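Local coordinates for protein gamma-glutamyltranspeptidase (Ggt) (Helicobacter pylori 26695, PDB 5BPK) that probably cleaves and transfers the gamma-glutamyl group of glutathione and related compounds, as an N-terminal nucleophile hydrolase that matures into two chains, at residues A64-G69 with A145-Y150; E185-Y190 with K195-K200; L203-Q206 with L210-Q213; I292-E297 with A347-I352; S327-D332 with S337-K342. All coordinates share one frame; numbering follows the deposited sequence.

Contacts 1 and 4 are buried helix-to-helix packings; no hydrogen bond crosses either, and the packing is mainly apolar. Contacts 2 and 3 lie side by side, with centres about 10 Å apart. They share the 198-199/203-204 hairpin and one 1,2-ethanediol molecule, and both depend on aromatic rings. Contact 2 is buried, whereas contact 3 is only partly so and adds a water bridge. Contacts 4 and 5 sit about 17 Å apart between centres, on the opposite side of the chain from contacts 2 and 3. Contact 5 is partly buried. It joins the end of helix 309-329 and the loop after it to the residues before helix 340-343, through Y329, M330, V338 and P339.

Contact 1 (A64-G69 with A145-Y150); sequences AAVAIG and AMLKKY. With EDO (1,2-ethanediol), chain M.
This is a buried helix-helix packing between helix 61-75 and the C-terminal part of helix 139-150, and V66 is the residue that bridges it. Its CG2 methyl lies 3.7 Å from CG of M146. The same methyl is 4.1 Å from CB of L147. One branch of the valine therefore serves both neighbours. V66 CG2 is anti to its own carbonyl carbon (chi1 168°, measured to CG1), and this turns it to the second helix. The side chains of V66 and M146 run past each other in opposite directions, whereas V66 and L147 cross at about a right angle. M146 holds CG between its backbone N and carbonyl carbon (chi1 69°), and in that position CG meets the valine methyl. The nearest CA atoms, of V66 and L147, are 6.9 Å apart. Within the gamma-glutamyltranspeptidase fold, helix 155-168 joins the same cluster, with L158 against both V66 and L147. Another side of helix 61-75 packs on helix 45-56, through A64 and A67. V14 of the other gamma-glutamyltranspeptidase chain packs on A65. On helix 139-150, a 1,2-ethanediol molecule, probably from the crystallisation liquor, donates from O2 to the backbone O of A145 at 2.9 Å.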
# COMPACT_ATOMS: atom_id res chain seq x y z
N ALA A 64 0.74 18.75 -0.61
CA ALA A 64 0.14 18.16 0.58
C ALA A 64 0.61 16.72 0.75
O ALA A 64 0.92 16.29 1.85
CB ALA A 64 -1.38 18.22 0.51
N ALA A 65 0.64 15.97 -0.35
CA ALA A 65 1.06 14.57 -0.32
C ALA A 65 2.51 14.42 0.15
O ALA A 65 2.84 13.50 0.90
CB ALA A 65 0.87 13.92 -1.69
N VAL A 66 3.37 15.34 -0.27
CA VAL A 66 4.77 15.33 0.16
C VAL A 66 4.88 15.63 1.66
O VAL A 66 5.59 14.92 2.40
CB VAL A 66 5.63 16.28 -0.71
CG1 VAL A 66 7.02 16.50 -0.08
CG2 VAL A 66 5.73 15.72 -2.15
N ALA A 67 4.16 16.63 2.14
CA ALA A 67 4.15 16.96 3.57
C ALA A 67 3.68 15.76 4.40
O ALA A 67 4.28 15.43 5.43
CB ALA A 67 3.29 18.19 3.83
N ILE A 68 2.63 15.08 3.94
CA ILE A 68 2.11 13.90 4.62
C ILE A 68 3.10 12.74 4.65
O ILE A 68 3.26 12.10 5.69
CB ILE A 68 0.76 13.45 4.04
CG1 ILE A 68 -0.32 14.48 4.39
CG2 ILE A 68 0.36 12.07 4.54
CD1 ILE A 68 -1.65 14.24 3.71
N GLY A 69 3.75 12.48 3.51
CA GLY A 69 4.75 11.42 3.43
C GLY A 69 5.83 11.57 4.48
O GLY A 69 6.21 10.61 5.16
N ALA A 145 10.83 13.52 -6.22
CA ALA A 145 10.44 13.40 -7.62
C ALA A 145 9.07 14.04 -7.90
O ALA A 145 8.92 14.82 -8.84
CB ALA A 145 10.44 11.94 -8.06
N MET A 146 8.07 13.72 -7.08
CA MET A 146 6.75 14.31 -7.33
C MET A 146 6.74 15.81 -7.03
O MET A 146 6.13 16.58 -7.77
CB MET A 146 5.60 13.55 -6.65
CG MET A 146 5.51 13.60 -5.17
SD MET A 146 4.03 12.65 -4.71
CE MET A 146 4.74 11.35 -3.72
N LEU A 147 7.44 16.24 -5.99
CA LEU A 147 7.51 17.67 -5.68
C LEU A 147 8.15 18.45 -6.82
O LEU A 147 7.62 19.49 -7.26
CB LEU A 147 8.31 17.91 -4.40
CG LEU A 147 8.25 19.34 -3.89
CD1 LEU A 147 6.80 19.74 -3.56
CD2 LEU A 147 9.14 19.49 -2.68
N LYS A 148 9.28 17.96 -7.31
CA LYS A 148 9.99 18.62 -8.40
C LYS A 148 9.15 18.72 -9.67
O LYS A 148 9.14 19.76 -10.31
CB LYS A 148 11.33 17.95 -8.69
CG LYS A 148 12.42 18.36 -7.72
CD LYS A 148 13.80 17.89 -8.18
CE LYS A 148 14.90 18.43 -7.27
NZ LYS A 148 16.27 18.22 -7.84
N LYS A 149 8.46 17.65 -10.04
CA LYS A 149 7.74 17.61 -11.32
C LYS A 149 6.40 18.35 -11.28
O LYS A 149 6.02 18.98 -12.27
CB LYS A 149 7.52 16.17 -11.77
CG LYS A 149 7.21 16.00 -13.24
CD LYS A 149 7.41 14.55 -13.68
CE LYS A 149 7.32 14.40 -15.19
NZ LYS A 149 7.69 13.02 -15.63
N TYR A 150 5.70 18.27 -10.14
CA TYR A 150 4.30 18.71 -10.06
C TYR A 150 3.93 19.60 -8.88
O TYR A 150 2.80 20.06 -8.82
CB TYR A 150 3.37 17.49 -10.06
CG TYR A 150 3.47 16.61 -11.28
CD1 TYR A 150 3.16 17.11 -12.56
CD2 TYR A 150 3.85 15.28 -11.18
CE1 TYR A 150 3.26 16.31 -13.68
CE2 TYR A 150 3.94 14.46 -12.31
CZ TYR A 150 3.64 14.98 -13.56
OH TYR A 150 3.72 14.19 -14.68
C1 EDO M . 12.21 13.17 -10.98
O1 EDO M . 12.09 11.99 -11.77
C2 EDO M . 10.94 14.01 -11.11
O2 EDO M . 11.16 15.33 -10.61

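Contact 2 (E185-Y190 with K195-K200); sequences ERFLKY and KYFFKK. With EDO (1,2-ethanediol), chain G.
Two consecutive helices, 174-187 and 191-196, are joined through a type I beta turn from F187 to Y190, and this contact packs the end of the first against the residues that close the second. Helix 191-196 leads on to the short strand 198-199. The two arms meet through a cluster of three phenylalanines and a leucine. F187 and F197 form an offset stack. Their ring centroids are 4.6 Å apart and the planes differ by only 5°. The overlap is shifted so that CB of F197 stands over the centre of the F187 ring, 3.9 Å from its centroid and 13° off the normal. This is a CH-pi contact. In return, CZ of F187 lies over a face of the F197 ring, 3.9 Å from CG.

F198 packs beside F187, oblique to its ring. Its CE2 is 3.7 Å from CB of F187, and its CZ is 3.7 Å from CG of L188. The L188 and F198 side chains cross at about a right angle. Consecutive residues thus send F197 over the F187 ring and F198 to F187 CB and L188. L180, about two turns earlier on helix 174-187, touches both F187 and F197. Y24 of the other gamma-glutamyltranspeptidase chain meets F187 edge-to-face, so the cluster reaches across the chain boundary. No hydrogen bond links the two segments. A 1,2-ethanediol molecule, probably from the crystallisation liquor, has C1 at the edge of the F187 ring, and its O2 donates to F197 O at 2.6 Å.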
# COMPACT_ATOMS: atom_id res chain seq x y z
N GLU A 185 10.19 -7.76 20.87
CA GLU A 185 11.21 -8.80 20.78
C GLU A 185 12.04 -8.70 19.49
O GLU A 185 13.21 -9.08 19.47
CB GLU A 185 10.59 -10.20 20.91
CG GLU A 185 10.33 -10.62 22.35
CD GLU A 185 9.23 -9.82 23.00
OE1 GLU A 185 9.41 -9.37 24.16
OE2 GLU A 185 8.18 -9.65 22.35
N ARG A 186 11.43 -8.18 18.43
CA ARG A 186 12.13 -7.95 17.18
C ARG A 186 13.14 -6.80 17.35
O ARG A 186 14.29 -6.93 16.96
CB ARG A 186 11.15 -7.63 16.05
CG ARG A 186 10.11 -8.73 15.83
CD ARG A 186 9.16 -8.37 14.69
NE ARG A 186 9.85 -8.38 13.41
CZ ARG A 186 9.69 -7.49 12.43
NH1 ARG A 186 8.85 -6.46 12.55
NH2 ARG A 186 10.38 -7.64 11.32
N PHE A 187 12.69 -5.70 17.96
CA PHE A 187 13.57 -4.55 18.21
C PHE A 187 14.79 -4.95 19.03
O PHE A 187 15.89 -4.47 18.79
CB PHE A 187 12.86 -3.46 19.02
CG PHE A 187 11.75 -2.74 18.29
CD1 PHE A 187 11.87 -2.35 16.97
CD2 PHE A 187 10.62 -2.36 18.99
CE1 PHE A 187 10.85 -1.64 16.36
CE2 PHE A 187 9.61 -1.66 18.39
CZ PHE A 187 9.72 -1.29 17.07
N LEU A 188 14.58 -5.83 20.00
CA LEU A 188 15.64 -6.22 20.92
C LEU A 188 16.76 -7.03 20.25
O LEU A 188 17.81 -7.24 20.86
CB LEU A 188 15.06 -6.97 22.14
CG LEU A 188 14.38 -6.09 23.19
CD1 LEU A 188 13.47 -6.91 24.08
CD2 LEU A 188 15.41 -5.31 24.02
N LYS A 189 16.54 -7.46 19.01
CA LYS A 189 17.60 -8.09 18.23
C LYS A 189 18.66 -7.14 17.70
O LYS A 189 19.74 -7.59 17.28
CB LYS A 189 17.01 -8.86 17.05
CG LYS A 189 16.07 -9.99 17.42
CD LYS A 189 15.56 -10.67 16.17
CE LYS A 189 14.58 -11.77 16.45
NZ LYS A 189 14.35 -12.58 15.20
N TYR A 190 18.37 -5.83 17.69
CA TYR A 190 19.21 -4.82 17.01
C TYR A 190 19.60 -3.70 17.95
O TYR A 190 18.73 -3.05 18.55
CB TYR A 190 18.48 -4.29 15.75
CG TYR A 190 18.04 -5.47 14.92
CD1 TYR A 190 18.98 -6.28 14.30
CD2 TYR A 190 16.71 -5.83 14.86
CE1 TYR A 190 18.60 -7.40 13.60
CE2 TYR A 190 16.31 -6.95 14.17
CZ TYR A 190 17.26 -7.73 13.55
OH TYR A 190 16.85 -8.85 12.88
N LYS A 195 18.14 1.61 20.85
CA LYS A 195 18.33 3.03 21.15
C LYS A 195 17.06 3.84 20.93
O LYS A 195 16.71 4.70 21.74
CB LYS A 195 19.46 3.63 20.29
CG LYS A 195 20.83 3.01 20.52
CD LYS A 195 21.91 3.71 19.69
CE LYS A 195 23.26 3.02 19.83
NZ LYS A 195 24.32 3.64 18.97
N TYR A 196 16.38 3.56 19.82
CA TYR A 196 15.30 4.42 19.34
C TYR A 196 13.91 4.05 19.84
O TYR A 196 13.04 4.92 19.91
CB TYR A 196 15.27 4.41 17.82
CG TYR A 196 16.53 4.92 17.16
CD1 TYR A 196 17.11 6.13 17.54
CD2 TYR A 196 17.13 4.20 16.12
CE1 TYR A 196 18.25 6.61 16.92
CE2 TYR A 196 18.28 4.66 15.50
CZ TYR A 196 18.82 5.88 15.90
OH TYR A 196 19.93 6.35 15.28
N PHE A 197 13.68 2.78 20.16
CA PHE A 197 12.32 2.32 20.48
C PHE A 197 12.13 1.87 21.92
O PHE A 197 11.13 1.24 22.25
CB PHE A 197 11.90 1.26 19.46
CG PHE A 197 11.75 1.83 18.09
CD1 PHE A 197 10.61 2.57 17.77
CD2 PHE A 197 12.77 1.73 17.15
CE1 PHE A 197 10.48 3.14 16.52
CE2 PHE A 197 12.64 2.32 15.90
CZ PHE A 197 11.50 3.03 15.59
N PHE A 198 13.09 2.23 22.77
CA PHE A 198 12.98 2.07 24.21
C PHE A 198 13.42 3.36 24.89
O PHE A 198 14.20 4.15 24.33
CB PHE A 198 13.86 0.90 24.68
CG PHE A 198 13.42 -0.43 24.14
CD1 PHE A 198 12.48 -1.20 24.82
CD2 PHE A 198 13.89 -0.89 22.92
CE1 PHE A 198 12.05 -2.42 24.30
CE2 PHE A 198 13.47 -2.11 22.40
CZ PHE A 198 12.55 -2.87 23.10
N LYS A 199 12.89 3.58 26.09
CA LYS A 199 13.29 4.69 26.96
C LYS A 199 14.55 4.31 27.73
O LYS A 199 14.96 3.16 27.71
CB LYS A 199 12.18 5.02 27.97
CG LYS A 199 10.89 5.48 27.37
CD LYS A 199 9.85 5.89 28.44
CE LYS A 199 9.53 4.76 29.40
NZ LYS A 199 8.28 5.02 30.19
N LYS A 200 15.14 5.29 28.42
CA LYS A 200 16.31 5.07 29.28
C LYS A 200 16.13 3.83 30.15
O LYS A 200 15.07 3.63 30.74
CB LYS A 200 16.54 6.31 30.16
CG LYS A 200 17.71 6.22 31.12
CD LYS A 200 17.94 7.56 31.84
C1 EDO G . 8.89 -1.74 22.86
O1 EDO G . 8.57 -2.47 24.06
C2 EDO G . 8.38 -0.32 23.02
O2 EDO G . 9.21 0.44 23.88

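Contact 3 (L203-Q206 with L210-Q213); sequences LDYQ and LFVQ. With EDO (1,2-ethanediol), chain G.
The rings of Y205 and F211 join 203-206 to 210-213. Along the first segment, D204 comes just before the tyrosine, on the weakly bonded strand about 203-204. Its OD1 accepts a hydrogen bond from O1 of a 1,2-ethanediol molecule at 2.8 Å, and the same oxygen also pairs with R184. The diol, probably from the crystallisation liquor, is gripped a second time by the next residue. Y205 N donates to its O2 at 2.7 Å, with an N-H...O angle of 164°. That O2 also lies at the edge of the Y205 ring.

The tyrosine ring then turns a face to F211. F211 meets it edge-on in a T-shaped pair, with planes at 90° and centroids 5.0 Å apart. The closest atoms are CZ of Y205 and CD1 of F211, at 3.6 Å. With CG anti to the backbone N (chi1 -172°), F211 carries its CD1-CE1 edge over the Y205 face. The Y205 hydroxyl is tied to the second segment through one water, 2.8 Å from OH. That water donates to L210 O and accepts from V212 N, so it links three groups.

Strand 203-204 pairs antiparallel with strand 198-199, whose K199 also packs on Y205. Strand 210-211 pairs instead with strand 170-171, and Q213 stands at the N-cap of helix 214-226.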
# COMPACT_ATOMS: atom_id res chain seq x y z
N LEU A 203 13.58 0.60 28.81
CA LEU A 203 12.22 0.41 29.28
C LEU A 203 11.23 0.65 28.14
O LEU A 203 11.49 1.44 27.23
CB LEU A 203 11.92 1.32 30.47
CG LEU A 203 12.80 1.12 31.71
CD1 LEU A 203 12.31 2.00 32.84
CD2 LEU A 203 12.86 -0.36 32.15
N ASP A 204 10.11 -0.08 28.17
CA ASP A 204 9.09 0.03 27.12
C ASP A 204 8.44 1.40 27.11
O ASP A 204 8.12 1.94 28.17
CB ASP A 204 7.97 -1.01 27.33
CG ASP A 204 8.46 -2.44 27.22
OD1 ASP A 204 9.54 -2.68 26.64
OD2 ASP A 204 7.74 -3.34 27.71
N TYR A 205 8.22 1.95 25.91
CA TYR A 205 7.36 3.13 25.74
C TYR A 205 5.92 2.73 26.03
O TYR A 205 5.47 1.65 25.61
CB TYR A 205 7.48 3.72 24.33
CG TYR A 205 8.65 4.65 24.18
CD1 TYR A 205 8.60 5.94 24.71
CD2 TYR A 205 9.82 4.26 23.53
CE1 TYR A 205 9.68 6.80 24.59
CE2 TYR A 205 10.89 5.11 23.41
CZ TYR A 205 10.82 6.38 23.94
OH TYR A 205 11.89 7.23 23.83
N GLN A 206 5.22 3.60 26.75
CA GLN A 206 3.85 3.37 27.19
C GLN A 206 2.94 4.46 26.66
O GLN A 206 3.40 5.54 26.25
CB GLN A 206 3.77 3.37 28.72
CG GLN A 206 4.69 2.36 29.39
CD GLN A 206 4.30 0.92 29.11
OE1 GLN A 206 3.22 0.65 28.60
NE2 GLN A 206 5.18 -0.01 29.47
N LEU A 210 6.08 10.79 25.88
CA LEU A 210 6.61 11.62 24.81
C LEU A 210 7.68 10.84 24.05
O LEU A 210 8.67 10.39 24.64
CB LEU A 210 7.21 12.92 25.38
CG LEU A 210 7.55 13.99 24.35
CD1 LEU A 210 6.28 14.55 23.72
CD2 LEU A 210 8.38 15.09 24.96
N PHE A 211 7.46 10.68 22.75
CA PHE A 211 8.36 9.94 21.87
C PHE A 211 9.12 10.96 21.01
O PHE A 211 8.53 11.60 20.13
CB PHE A 211 7.56 9.00 20.99
CG PHE A 211 8.40 8.07 20.17
CD1 PHE A 211 9.27 7.18 20.79
CD2 PHE A 211 8.35 8.08 18.79
CE1 PHE A 211 10.06 6.33 20.05
CE2 PHE A 211 9.13 7.22 18.05
CZ PHE A 211 9.99 6.34 18.68
N VAL A 212 10.41 11.12 21.30
CA VAL A 212 11.28 12.08 20.64
C VAL A 212 12.27 11.31 19.76
O VAL A 212 12.77 10.26 20.17
CB VAL A 212 12.06 12.93 21.68
CG1 VAL A 212 13.01 13.88 21.00
CG2 VAL A 212 11.06 13.67 22.57
N GLN A 213 12.53 11.84 18.57
CA GLN A 213 13.37 11.15 17.58
C GLN A 213 14.46 12.07 17.05
O GLN A 213 14.40 12.56 15.92
CB GLN A 213 12.50 10.61 16.44
CG GLN A 213 11.54 9.54 16.91
CD GLN A 213 10.65 9.02 15.81
OE1 GLN A 213 10.95 8.00 15.17
NE2 GLN A 213 9.55 9.71 15.57
C1 EDO G . 8.89 -1.74 22.86
O1 EDO G . 8.57 -2.47 24.06
C2 EDO G . 8.38 -0.32 23.02
O2 EDO G . 9.21 0.44 23.88
O HOH W 1 11.42 9.94 23.69

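Contact 4 (I292-E297 with A347-I352); sequences ILNVME and AYAKKI
V295 and A349 have the most surface buried here, followed by I352, in a crossing of helices 285-296 and 346-354. The local axes approach to 8.2 Å at a signed angle of -61°. The backbones come close at one point, where the CA atoms of V295 and A349 are 4.6 Å apart. A349 has only a methyl to place there. Its CB points toward the other helix and sits against the backbone, 3.6 Å from V295 N. It also presses on CB of N294 at 3.3 Å, a tight fit.

V295 packs beside it. Its CG2, anti to the carbonyl carbon, is 4.0 Å from A349 CB and 3.9 Å from I352 CG2. The valine and isoleucine side chains cross at about a right angle. CG1 of V295 meets the same I352 methyl at a slightly longer distance. N294 gives only its CB to the packing. Its OD1 is hydrogen-bonded to K346 NZ, just before the second segment.

Helix 309-329 flanks the pair, with A318 against V295 and Q321 against I352. M371 packs on I352 from a loop, and Y271 of strand 262-271 lies against L293 and M296.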
# COMPACT_ATOMS: atom_id res chain seq x y z
N ILE A 292 -10.71 -7.97 -11.86
CA ILE A 292 -11.82 -8.46 -11.03
C ILE A 292 -13.08 -7.62 -11.29
O ILE A 292 -14.18 -8.16 -11.47
CB ILE A 292 -11.44 -8.47 -9.53
CG1 ILE A 292 -10.33 -9.50 -9.26
CG2 ILE A 292 -12.63 -8.81 -8.67
CD1 ILE A 292 -9.56 -9.25 -7.97
N LEU A 293 -12.93 -6.31 -11.34
CA LEU A 293 -14.02 -5.43 -11.78
C LEU A 293 -14.56 -5.81 -13.16
O LEU A 293 -15.78 -5.80 -13.37
CB LEU A 293 -13.57 -3.96 -11.76
CG LEU A 293 -13.45 -3.32 -10.37
CD1 LEU A 293 -12.84 -1.92 -10.43
CD2 LEU A 293 -14.80 -3.26 -9.63
N ASN A 294 -13.67 -6.11 -14.10
CA ASN A 294 -14.10 -6.53 -15.43
C ASN A 294 -15.00 -7.75 -15.36
O ASN A 294 -15.98 -7.82 -16.09
CB ASN A 294 -12.94 -6.87 -16.38
CG ASN A 294 -12.17 -5.66 -16.87
OD1 ASN A 294 -12.66 -4.53 -16.86
ND2 ASN A 294 -10.95 -5.91 -17.37
N VAL A 295 -14.63 -8.74 -14.54
CA VAL A 295 -15.45 -9.94 -14.40
C VAL A 295 -16.83 -9.55 -13.85
O VAL A 295 -17.87 -9.93 -14.39
CB VAL A 295 -14.80 -11.03 -13.49
CG1 VAL A 295 -15.73 -12.24 -13.32
CG2 VAL A 295 -13.46 -11.48 -14.05
N MET A 296 -16.81 -8.77 -12.77
CA MET A 296 -18.02 -8.33 -12.07
C MET A 296 -18.96 -7.51 -12.98
O MET A 296 -20.20 -7.56 -12.82
CB MET A 296 -17.63 -7.48 -10.86
CG MET A 296 -16.97 -8.30 -9.75
SD MET A 296 -16.16 -7.31 -8.47
CE MET A 296 -17.47 -6.17 -8.00
N GLU A 297 -18.38 -6.77 -13.92
CA GLU A 297 -19.15 -5.90 -14.82
C GLU A 297 -20.18 -6.67 -15.64
O GLU A 297 -21.18 -6.09 -16.10
CB GLU A 297 -18.20 -5.13 -15.76
CG GLU A 297 -18.82 -3.90 -16.38
CD GLU A 297 -17.87 -3.14 -17.31
OE1 GLU A 297 -17.05 -3.77 -18.03
OE2 GLU A 297 -17.96 -1.90 -17.35
N ALA A 347 -12.54 -9.36 -22.82
CA ALA A 347 -12.89 -10.68 -23.36
C ALA A 347 -12.41 -11.81 -22.45
O ALA A 347 -13.09 -12.83 -22.28
CB ALA A 347 -12.34 -10.86 -24.80
N TYR A 348 -11.23 -11.66 -21.87
CA TYR A 348 -10.73 -12.62 -20.89
C TYR A 348 -11.63 -12.65 -19.65
O TYR A 348 -11.95 -13.71 -19.11
CB TYR A 348 -9.27 -12.26 -20.50
CG TYR A 348 -8.66 -13.16 -19.44
CD1 TYR A 348 -8.70 -14.54 -19.56
CD2 TYR A 348 -8.01 -12.62 -18.33
CE1 TYR A 348 -8.14 -15.36 -18.60
CE2 TYR A 348 -7.44 -13.43 -17.36
CZ TYR A 348 -7.51 -14.80 -17.49
OH TYR A 348 -6.96 -15.62 -16.54
N ALA A 349 -12.01 -11.46 -19.18
CA ALA A 349 -12.91 -11.35 -18.03
C ALA A 349 -14.25 -12.02 -18.31
O ALA A 349 -14.83 -12.65 -17.43
CB ALA A 349 -13.12 -9.88 -17.66
N LYS A 350 -14.75 -11.86 -19.54
CA LYS A 350 -16.00 -12.49 -19.95
C LYS A 350 -15.87 -14.03 -19.89
O LYS A 350 -16.79 -14.71 -19.41
CB LYS A 350 -16.44 -11.99 -21.33
CG LYS A 350 -17.66 -12.69 -21.96
CD LYS A 350 -18.90 -12.71 -21.07
CE LYS A 350 -20.13 -13.21 -21.85
NZ LYS A 350 -21.25 -13.66 -20.98
N LYS A 351 -14.75 -14.56 -20.38
CA LYS A 351 -14.47 -16.00 -20.30
C LYS A 351 -14.46 -16.50 -18.85
O LYS A 351 -15.01 -17.56 -18.55
CB LYS A 351 -13.14 -16.33 -20.98
CG LYS A 351 -13.22 -16.32 -22.49
CD LYS A 351 -11.90 -16.64 -23.18
CE LYS A 351 -11.99 -16.32 -24.67
NZ LYS A 351 -10.79 -16.74 -25.44
N ILE A 352 -13.86 -15.73 -17.96
CA ILE A 352 -13.88 -16.05 -16.55
C ILE A 352 -15.33 -16.04 -16.02
O ILE A 352 -15.79 -17.02 -15.41
CB ILE A 352 -13.03 -15.06 -15.70
CG1 ILE A 352 -11.55 -15.14 -16.09
CG2 ILE A 352 -13.21 -15.37 -14.21
CD1 ILE A 352 -10.67 -14.04 -15.45

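Contact 5 (S327-D332 with S337-K342); sequences SVYMGD and SVPVDK
V338 points its side chain toward the end of helix 309-329 and the residues after it, and it meets Y329, M330 and G331. Its CB is 4.0 Å from the backbone O of Y329. CG1, anti to the backbone N (chi1 -177°), reaches SD of M330 at 3.5 Å and lies 3.6 Å from Y329 O. CG2 meets G331 O at 3.4 Å and is also near Y329 O. G331 has no side chain, and its carbonyl lies directly against the methyl.

M330 is the first residue to leave helical geometry after that helix. Its CB points away from V338, but chi2 of -61° brings SD back toward V338, and the bend at chi3 sets the CE methyl near the same V338 CG1. The deposited model has two conformers of this residue, so that approach describes one of them. The M330 side chain is about 11 Å from the bound dihydroisoxazole amino acid, and T287 and H288 of helix 285-296 touch it.

Beside V338, P339 lies across Y329. Its CD is 3.8 Å from Y329 CB, and its CG comes obliquely toward the ring. P339 centres an inverse gamma turn and is the N-cap residue of helix 340-343. L374 packs on both Y329 and P339.

No hydrogen bond joins the two segments. Y329 O is buried by carbon atoms of V338 and P339 and has no hydrogen-bond partner in the model. The contact therefore rests on apolar packing and probably pays a small cost for that carbonyl.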
# COMPACT_ATOMS: atom_id res chain seq x y z
N SER A 327 0.17 -15.38 -9.27
CA SER A 327 1.24 -16.29 -8.83
C SER A 327 2.22 -16.70 -9.94
O SER A 327 3.34 -17.12 -9.64
CB SER A 327 0.64 -17.55 -8.19
OG SER A 327 0.13 -18.42 -9.18
N VAL A 328 1.79 -16.59 -11.20
CA VAL A 328 2.59 -16.97 -12.36
C VAL A 328 3.06 -15.77 -13.17
O VAL A 328 4.23 -15.68 -13.53
CB VAL A 328 1.77 -17.90 -13.29
CG1 VAL A 328 2.57 -18.21 -14.54
CG2 VAL A 328 1.38 -19.17 -12.55
N TYR A 329 2.15 -14.85 -13.45
CA TYR A 329 2.38 -13.80 -14.46
C TYR A 329 3.00 -12.50 -13.97
O TYR A 329 3.50 -11.73 -14.80
CB TYR A 329 1.09 -13.48 -15.20
CG TYR A 329 0.49 -14.66 -15.91
CD1 TYR A 329 1.16 -15.29 -16.97
CD2 TYR A 329 -0.77 -15.13 -15.58
CE1 TYR A 329 0.58 -16.38 -17.64
CE2 TYR A 329 -1.35 -16.20 -16.23
CZ TYR A 329 -0.67 -16.82 -17.25
OH TYR A 329 -1.26 -17.89 -17.89
N MET A 330 2.99 -12.25 -12.67
CA MET A 330 3.31 -10.91 -12.17
C MET A 330 4.70 -10.79 -11.52
O MET A 330 5.13 -11.63 -10.73
CB MET A 330 2.21 -10.44 -11.22
CG MET A 330 0.81 -10.51 -11.84
SD MET A 330 0.52 -9.49 -13.32
CE MET A 330 0.77 -7.84 -12.68
N GLY A 331 5.39 -9.72 -11.90
CA GLY A 331 6.70 -9.35 -11.37
C GLY A 331 7.08 -7.98 -11.92
O GLY A 331 6.27 -7.32 -12.58
N ASP A 332 8.31 -7.56 -11.66
CA ASP A 332 8.84 -6.30 -12.20
C ASP A 332 9.01 -6.43 -13.72
O ASP A 332 9.86 -7.19 -14.19
CB ASP A 332 10.18 -6.00 -11.52
CG ASP A 332 10.79 -4.68 -11.93
OD1 ASP A 332 10.30 -4.00 -12.85
OD2 ASP A 332 11.82 -4.32 -11.29
N SER A 337 8.46 -10.51 -18.54
CA SER A 337 7.34 -10.14 -19.38
C SER A 337 6.04 -10.31 -18.59
O SER A 337 5.73 -11.41 -18.14
CB SER A 337 7.30 -11.02 -20.63
OG SER A 337 8.39 -10.71 -21.49
N VAL A 338 5.30 -9.22 -18.44
CA VAL A 338 4.06 -9.23 -17.66
C VAL A 338 2.90 -8.91 -18.59
O VAL A 338 2.86 -7.83 -19.19
CB VAL A 338 4.10 -8.20 -16.51
CG1 VAL A 338 2.80 -8.30 -15.68
CG2 VAL A 338 5.32 -8.41 -15.64
N PRO A 339 1.95 -9.86 -18.75
CA PRO A 339 0.88 -9.71 -19.74
C PRO A 339 -0.28 -8.85 -19.22
O PRO A 339 -1.43 -9.30 -19.17
CB PRO A 339 0.45 -11.15 -19.99
CG PRO A 339 0.68 -11.82 -18.68
CD PRO A 339 1.96 -11.22 -18.18
N VAL A 340 0.02 -7.60 -18.87
CA VAL A 340 -0.98 -6.73 -18.26
C VAL A 340 -2.18 -6.58 -19.18
O VAL A 340 -3.31 -6.73 -18.75
CB VAL A 340 -0.40 -5.33 -17.92
CG1 VAL A 340 -1.52 -4.37 -17.44
CG2 VAL A 340 0.71 -5.44 -16.87
N ASP A 341 -1.91 -6.30 -20.46
CA ASP A 341 -2.97 -6.07 -21.44
C ASP A 341 -3.90 -7.28 -21.58
O ASP A 341 -5.10 -7.10 -21.75
CB ASP A 341 -2.39 -5.69 -22.81
CG ASP A 341 -1.88 -4.25 -22.86
OD1 ASP A 341 -2.15 -3.46 -21.93
OD2 ASP A 341 -1.22 -3.90 -23.85
N LYS A 342 -3.35 -8.49 -21.51
CA LYS A 342 -4.18 -9.70 -21.58
C LYS A 342 -5.01 -9.88 -20.31
O LYS A 342 -6.17 -10.27 -20.38
CB LYS A 342 -3.33 -10.95 -21.84
CG LYS A 342 -2.70 -11.00 -23.23
CD LYS A 342 -1.79 -12.20 -23.38
CE LYS A 342 -1.11 -12.23 -24.74
NZ LYS A 342 -0.27 -13.45 -24.89